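Emp47p (form2) (Saccharomyces cerevisiae, PDB 2A6Z) serves as a cargo receptor with a carbohydrate recognition domain, and probably takes part in glycoprotein secretion and in the exit of Emp46p from the endoplasmic reticulum. Local coordinates at residues D79-P93 / F188-G202. Sequence-based numbering, arbitrary orientation.
Sequences DGGISFWFVQDSNIP and FPSGSYRIGVTAQNG
Strands 81-88 and 192-200 run antiparallel at 159°, hydrogen-bonded from Gly81-Gln200 to Asp89 N-Ser192 O, although Gly196 N reaches Trp85 O only weakly at 3.5 Å. Phe86 and Tyr193 form an offset stack, planes 8° apart; chi1 of 178° turns the Phe86 ring away from its backbone N and across Tyr193, and its edge meets the face of Phe188. The aliphatic CG of Gln88 covers the opposite face of Tyr193, 3.3 Å from CZ, while Tyr193 OH donates to Pro189 O, so the ring is held on both faces and through its hydroxyl. On the face shared with Thr198, Trp85 offers a broad apolar indole with one in-plane N-H: NE1 donates to Thr198 OG1 at 2.8 Å, which itself donates to Tyr99 O. Arg194, bent at chi2 and chi3, lays its guanidinium face over the Asn91-Ile92 peptide; NH2 donates to Leu53 O, and a water joins NH1 to Asp89 O, tying down the loop after strand 81-88. Apolar Ile82 and Ala199 meet Phe211, and Val197 meets Ile213, suiting the core between the sheets of this legume-lectin-like sandwich; strand 108-113 lies beside 81-88, and 48-58 beside 192-200.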
loop_
_atom_site.group_PDB
_atom_site.type_symbol
_atom_site.label_atom_id
_atom_site.label_comp_id
_atom_site.label_asym_id
_atom_site.label_seq_id
_atom_site.Cartn_x
_atom_site.Cartn_y
_atom_site.Cartn_z
ATOM N N ASP A 79 3.909 10.068 13.623
ATOM C CA ASP A 79 4.807 9.046 13.159
ATOM C C ASP A 79 4.067 7.806 12.621
ATOM O O ASP A 79 4.676 6.778 12.376
ATOM C CB ASP A 79 5.863 8.712 14.223
ATOM C CG ASP A 79 5.255 8.104 15.483
ATOM O OD1 ASP A 79 4.163 7.598 15.490
ATOM O OD2 ASP A 79 5.940 8.181 16.553
ATOM N N GLY A 80 2.759 7.966 12.408
ATOM C CA GLY A 80 1.964 6.926 11.761
ATOM C C GLY A 80 2.231 6.919 10.231
ATOM O O GLY A 80 3.021 7.672 9.701
ATOM N N GLY A 81 1.486 6.040 9.561
ATOM C CA GLY A 81 1.540 6.004 8.098
ATOM C C GLY A 81 0.883 4.756 7.589
ATOM O O GLY A 81 0.528 3.844 8.371
ATOM N N ILE A 82 0.716 4.742 6.283
ATOM C CA ILE A 82 0.077 3.597 5.580
ATOM C C ILE A 82 1.042 3.165 4.475
ATOM O O ILE A 82 1.581 4.007 3.753
ATOM C CB ILE A 82 -1.342 3.934 5.066
ATOM C CG1 ILE A 82 -1.990 2.723 4.366
ATOM C CG2 ILE A 82 -1.389 5.173 4.163
ATOM C CD1 ILE A 82 -3.456 2.873 4.074
ATOM N N SER A 83 1.255 1.865 4.414
ATOM C CA SER A 83 2.195 1.278 3.440
ATOM C C SER A 83 1.484 0.255 2.574
ATOM O O SER A 83 0.714 -0.599 3.037
ATOM C CB SER A 83 3.295 0.553 4.186
ATOM O OG SER A 83 4.252 1.448 4.731
ATOM N N PHE A 84 1.785 0.336 1.274
ATOM C CA PHE A 84 1.273 -0.575 0.248
ATOM C C PHE A 84 2.444 -1.395 -0.261
ATOM O O PHE A 84 3.480 -0.834 -0.590
ATOM C CB PHE A 84 0.610 0.201 -0.904
ATOM C CG PHE A 84 -0.466 1.144 -0.438
ATOM C CD1 PHE A 84 -1.788 0.749 -0.399
ATOM C CD2 PHE A 84 -0.163 2.459 -0.050
ATOM C CE1 PHE A 84 -2.785 1.599 0.026
ATOM C CE2 PHE A 84 -1.136 3.306 0.422
ATOM C CZ PHE A 84 -2.467 2.867 0.438
ATOM N N TRP A 85 2.270 -2.716 -0.290
ATOM C CA TRP A 85 3.397 -3.616 -0.466
ATOM C C TRP A 85 3.280 -4.466 -1.739
ATOM O O TRP A 85 2.171 -4.894 -2.091
ATOM C CB TRP A 85 3.473 -4.586 0.715
ATOM C CG TRP A 85 3.596 -3.908 2.051
ATOM C CD1 TRP A 85 2.559 -3.550 2.877
ATOM C CD2 TRP A 85 4.813 -3.513 2.710
ATOM N NE1 TRP A 85 3.060 -2.950 4.037
ATOM C CE2 TRP A 85 4.423 -2.936 3.947
ATOM C CE3 TRP A 85 6.178 -3.613 2.389
ATOM C CZ2 TRP A 85 5.367 -2.440 4.878
ATOM C CZ3 TRP A 85 7.088 -3.135 3.312
ATOM C CH2 TRP A 85 6.691 -2.554 4.538
ATOM N N PHE A 86 4.412 -4.742 -2.328
ATOM C CA PHE A 86 4.549 -5.699 -3.425
ATOM C C PHE A 86 5.907 -6.398 -3.201
ATOM O O PHE A 86 6.926 -5.862 -3.585
ATOM C CB PHE A 86 4.456 -4.954 -4.764
ATOM C CG PHE A 86 4.644 -5.873 -5.977
ATOM C CD1 PHE A 86 3.584 -6.709 -6.340
ATOM C CD2 PHE A 86 5.822 -5.900 -6.727
ATOM C CE1 PHE A 86 3.688 -7.565 -7.441
ATOM C CE2 PHE A 86 5.918 -6.722 -7.810
ATOM C CZ PHE A 86 4.843 -7.547 -8.181
ATOM N N VAL A 87 5.862 -7.533 -2.504
ATOM C CA VAL A 87 7.105 -8.079 -1.940
ATOM C C VAL A 87 7.174 -9.624 -2.110
ATOM O O VAL A 87 6.156 -10.306 -1.972
ATOM C CB VAL A 87 7.290 -7.727 -0.438
ATOM C CG1 VAL A 87 7.319 -6.190 -0.248
ATOM C CG2 VAL A 87 6.205 -8.302 0.446
ATOM N N GLN A 88 8.362 -10.116 -2.368
ATOM C CA GLN A 88 8.500 -11.579 -2.578
ATOM C C GLN A 88 8.540 -12.291 -1.247
ATOM O O GLN A 88 9.348 -11.982 -0.387
ATOM C CB GLN A 88 9.805 -11.870 -3.301
ATOM C CG GLN A 88 9.990 -11.380 -4.671
ATOM C CD GLN A 88 11.432 -11.663 -5.124
ATOM O OE1 GLN A 88 11.858 -12.824 -5.150
ATOM N NE2 GLN A 88 12.141 -10.582 -5.441
ATOM N N ASP A 89 7.665 -13.285 -1.079
ATOM C CA ASP A 89 7.680 -14.146 0.111
ATOM C C ASP A 89 6.829 -15.385 -0.248
ATOM O O ASP A 89 6.022 -15.331 -1.166
ATOM C CB ASP A 89 7.142 -13.418 1.311
ATOM C CG ASP A 89 7.618 -13.909 2.658
ATOM O OD1 ASP A 89 7.926 -15.114 2.730
ATOM O OD2 ASP A 89 7.715 -13.112 3.589
ATOM N N SER A 90 7.017 -16.432 0.490
ATOM C CA SER A 90 6.250 -17.675 0.269
ATOM C C SER A 90 4.973 -17.696 1.088
ATOM O O SER A 90 4.193 -18.671 1.008
ATOM C CB SER A 90 7.162 -18.874 0.586
ATOM O OG SER A 90 7.529 -18.761 1.960
ATOM N N ASN A 91 4.753 -16.712 1.937
ATOM C CA ASN A 91 3.546 -16.598 2.730
ATOM C C ASN A 91 3.262 -15.126 2.927
ATOM O O ASN A 91 4.127 -14.277 2.596
ATOM C CB ASN A 91 3.728 -17.271 4.118
ATOM C CG ASN A 91 5.153 -17.171 4.561
ATOM O OD1 ASN A 91 5.910 -18.149 4.416
ATOM N ND2 ASN A 91 5.548 -16.009 5.090
ATOM N N ILE A 92 2.150 -14.773 3.526
ATOM C CA ILE A 92 1.992 -13.394 3.979
ATOM C C ILE A 92 3.177 -13.046 4.867
ATOM O O ILE A 92 3.523 -13.863 5.742
ATOM C CB ILE A 92 0.656 -13.231 4.729
ATOM C CG1 ILE A 92 -0.562 -13.431 3.809
ATOM C CG2 ILE A 92 0.573 -11.896 5.472
ATOM C CD1 ILE A 92 -1.906 -13.451 4.499
ATOM N N PRO A 93 3.837 -11.922 4.656
ATOM C CA PRO A 93 5.067 -11.688 5.414
ATOM C C PRO A 93 4.832 -11.713 6.905
ATOM O O PRO A 93 3.850 -11.140 7.414
ATOM C CB PRO A 93 5.493 -10.292 4.904
ATOM C CG PRO A 93 4.970 -10.288 3.496
ATOM C CD PRO A 93 3.577 -10.889 3.617
ATOM N N PHE A 188 11.943 -5.965 -11.550
ATOM C CA PHE A 188 11.569 -6.959 -10.572
ATOM C C PHE A 188 11.850 -8.366 -11.091
ATOM O O PHE A 188 11.502 -8.692 -12.239
ATOM C CB PHE A 188 10.079 -6.927 -10.259
ATOM C CG PHE A 188 9.629 -5.665 -9.506
ATOM C CD1 PHE A 188 9.981 -5.470 -8.180
ATOM C CD2 PHE A 188 8.816 -4.732 -10.130
ATOM C CE1 PHE A 188 9.522 -4.350 -7.493
ATOM C CE2 PHE A 188 8.381 -3.593 -9.450
ATOM C CZ PHE A 188 8.730 -3.399 -8.126
ATOM N N PRO A 189 12.435 -9.243 -10.293
ATOM C CA PRO A 189 12.619 -10.635 -10.740
ATOM C C PRO A 189 11.340 -11.426 -10.522
ATOM O O PRO A 189 10.423 -11.089 -9.771
ATOM C CB PRO A 189 13.727 -11.154 -9.813
ATOM C CG PRO A 189 13.446 -10.380 -8.528
ATOM C CD PRO A 189 13.012 -9.007 -8.954
ATOM N N SER A 190 11.266 -12.565 -11.215
ATOM C CA SER A 190 10.097 -13.407 -11.158
ATOM C C SER A 190 9.999 -14.120 -9.810
ATOM O O SER A 190 10.981 -14.304 -9.104
ATOM C CB SER A 190 10.132 -14.422 -12.325
ATOM O OG SER A 190 8.844 -14.970 -12.475
ATOM N N GLY A 191 8.823 -14.516 -9.481
ATOM C CA GLY A 191 8.565 -15.256 -8.252
ATOM C C GLY A 191 7.195 -14.894 -7.734
ATOM O O GLY A 191 6.383 -14.236 -8.377
ATOM N N SER A 192 6.920 -15.384 -6.523
ATOM C CA SER A 192 5.650 -15.186 -5.925
ATOM C C SER A 192 5.636 -13.953 -5.024
ATOM O O SER A 192 6.408 -13.910 -4.044
ATOM C CB SER A 192 5.295 -16.439 -5.052
ATOM O OG SER A 192 3.946 -16.340 -4.646
ATOM N N TYR A 193 4.786 -12.991 -5.384
ATOM C CA TYR A 193 4.709 -11.748 -4.652
ATOM C C TYR A 193 3.470 -11.629 -3.810
ATOM O O TYR A 193 2.365 -12.063 -4.189
ATOM C CB TYR A 193 4.750 -10.532 -5.625
ATOM C CG TYR A 193 6.105 -10.314 -6.211
ATOM C CD1 TYR A 193 6.653 -11.078 -7.243
ATOM C CD2 TYR A 193 6.888 -9.248 -5.709
ATOM C CE1 TYR A 193 7.916 -10.812 -7.716
ATOM C CE2 TYR A 193 8.129 -8.985 -6.198
ATOM C CZ TYR A 193 8.678 -9.731 -7.223
ATOM O OH TYR A 193 9.921 -9.483 -7.699
ATOM N N ARG A 194 3.682 -11.030 -2.653
ATOM C CA ARG A 194 2.637 -10.750 -1.694
ATOM C C ARG A 194 2.210 -9.288 -1.840
ATOM O O ARG A 194 3.044 -8.411 -1.977
ATOM C CB ARG A 194 3.112 -11.033 -0.259
ATOM C CG ARG A 194 3.804 -12.360 -0.077
ATOM C CD ARG A 194 3.073 -13.562 -0.655
ATOM N NE ARG A 194 1.720 -13.706 -0.128
ATOM C CZ ARG A 194 1.149 -14.886 0.074
ATOM N NH1 ARG A 194 1.735 -16.038 -0.171
ATOM N NH2 ARG A 194 -0.094 -14.889 0.553
ATOM N N ILE A 195 0.887 -9.067 -1.818
ATOM C CA ILE A 195 0.249 -7.784 -2.082
ATOM C C ILE A 195 -0.640 -7.492 -0.907
ATOM O O ILE A 195 -1.470 -8.339 -0.506
ATOM C CB ILE A 195 -0.572 -7.876 -3.399
ATOM C CG1 ILE A 195 0.364 -8.066 -4.592
ATOM C CG2 ILE A 195 -1.488 -6.672 -3.545
ATOM C CD1 ILE A 195 -0.360 -8.593 -5.820
ATOM N N GLY A 196 -0.475 -6.299 -0.322
ATOM C CA GLY A 196 -1.280 -5.958 0.839
ATOM C C GLY A 196 -0.999 -4.534 1.261
ATOM O O GLY A 196 -0.242 -3.799 0.635
ATOM N N VAL A 197 -1.647 -4.168 2.333
ATOM C CA VAL A 197 -1.594 -2.816 2.893
ATOM C C VAL A 197 -1.574 -2.929 4.413
ATOM O O VAL A 197 -2.234 -3.787 4.997
ATOM C CB VAL A 197 -2.738 -1.924 2.380
ATOM C CG1 VAL A 197 -4.109 -2.531 2.747
ATOM C CG2 VAL A 197 -2.623 -0.498 2.875
ATOM N N THR A 198 -0.764 -2.069 5.043
ATOM C CA THR A 198 -0.607 -2.102 6.489
ATOM C C THR A 198 -0.587 -0.653 6.957
ATOM O O THR A 198 -0.201 0.276 6.233
ATOM C CB THR A 198 0.685 -2.826 6.905
ATOM O OG1 THR A 198 1.828 -2.121 6.444
ATOM C CG2 THR A 198 0.737 -4.233 6.343
ATOM N N ALA A 199 -0.956 -0.437 8.223
ATOM C CA ALA A 199 -0.925 0.957 8.733
ATOM C C ALA A 199 -0.792 0.914 10.247
ATOM O O ALA A 199 -1.125 -0.055 10.918
ATOM C CB ALA A 199 -2.139 1.773 8.336
ATOM N N GLN A 200 -0.304 2.063 10.755
ATOM C CA GLN A 200 -0.232 2.320 12.177
ATOM C C GLN A 200 -0.521 3.814 12.374
ATOM O O GLN A 200 -0.153 4.625 11.502
ATOM C CB GLN A 200 1.133 1.954 12.764
ATOM C CG GLN A 200 2.237 2.930 12.286
ATOM C CD GLN A 200 3.639 2.538 12.624
ATOM O OE1 GLN A 200 3.865 1.309 12.770
ATOM N NE2 GLN A 200 4.512 3.556 12.735
ATOM N N ASN A 201 -1.093 4.196 13.506
ATOM C CA ASN A 201 -1.232 5.603 13.796
ATOM C C ASN A 201 -0.329 6.118 14.921
ATOM O O ASN A 201 -0.215 7.340 15.078
ATOM C CB ASN A 201 -2.700 6.040 13.975
ATOM C CG ASN A 201 -3.428 5.289 15.043
ATOM O OD1 ASN A 201 -2.824 4.574 15.859
ATOM N ND2 ASN A 201 -4.752 5.448 15.080
ATOM N N GLY A 202 0.308 5.218 15.639
ATOM C CA GLY A 202 1.271 5.622 16.711
ATOM C C GLY A 202 0.577 6.369 17.809
ATOM O O GLY A 202 -0.629 6.287 18.000
HETATM O O HOH W 1 1.964 8.910 15.974
HETATM O O HOH W 2 11.677 -7.994 -5.766
HETATM O O HOH W 3 3.839 -16.656 -1.974
#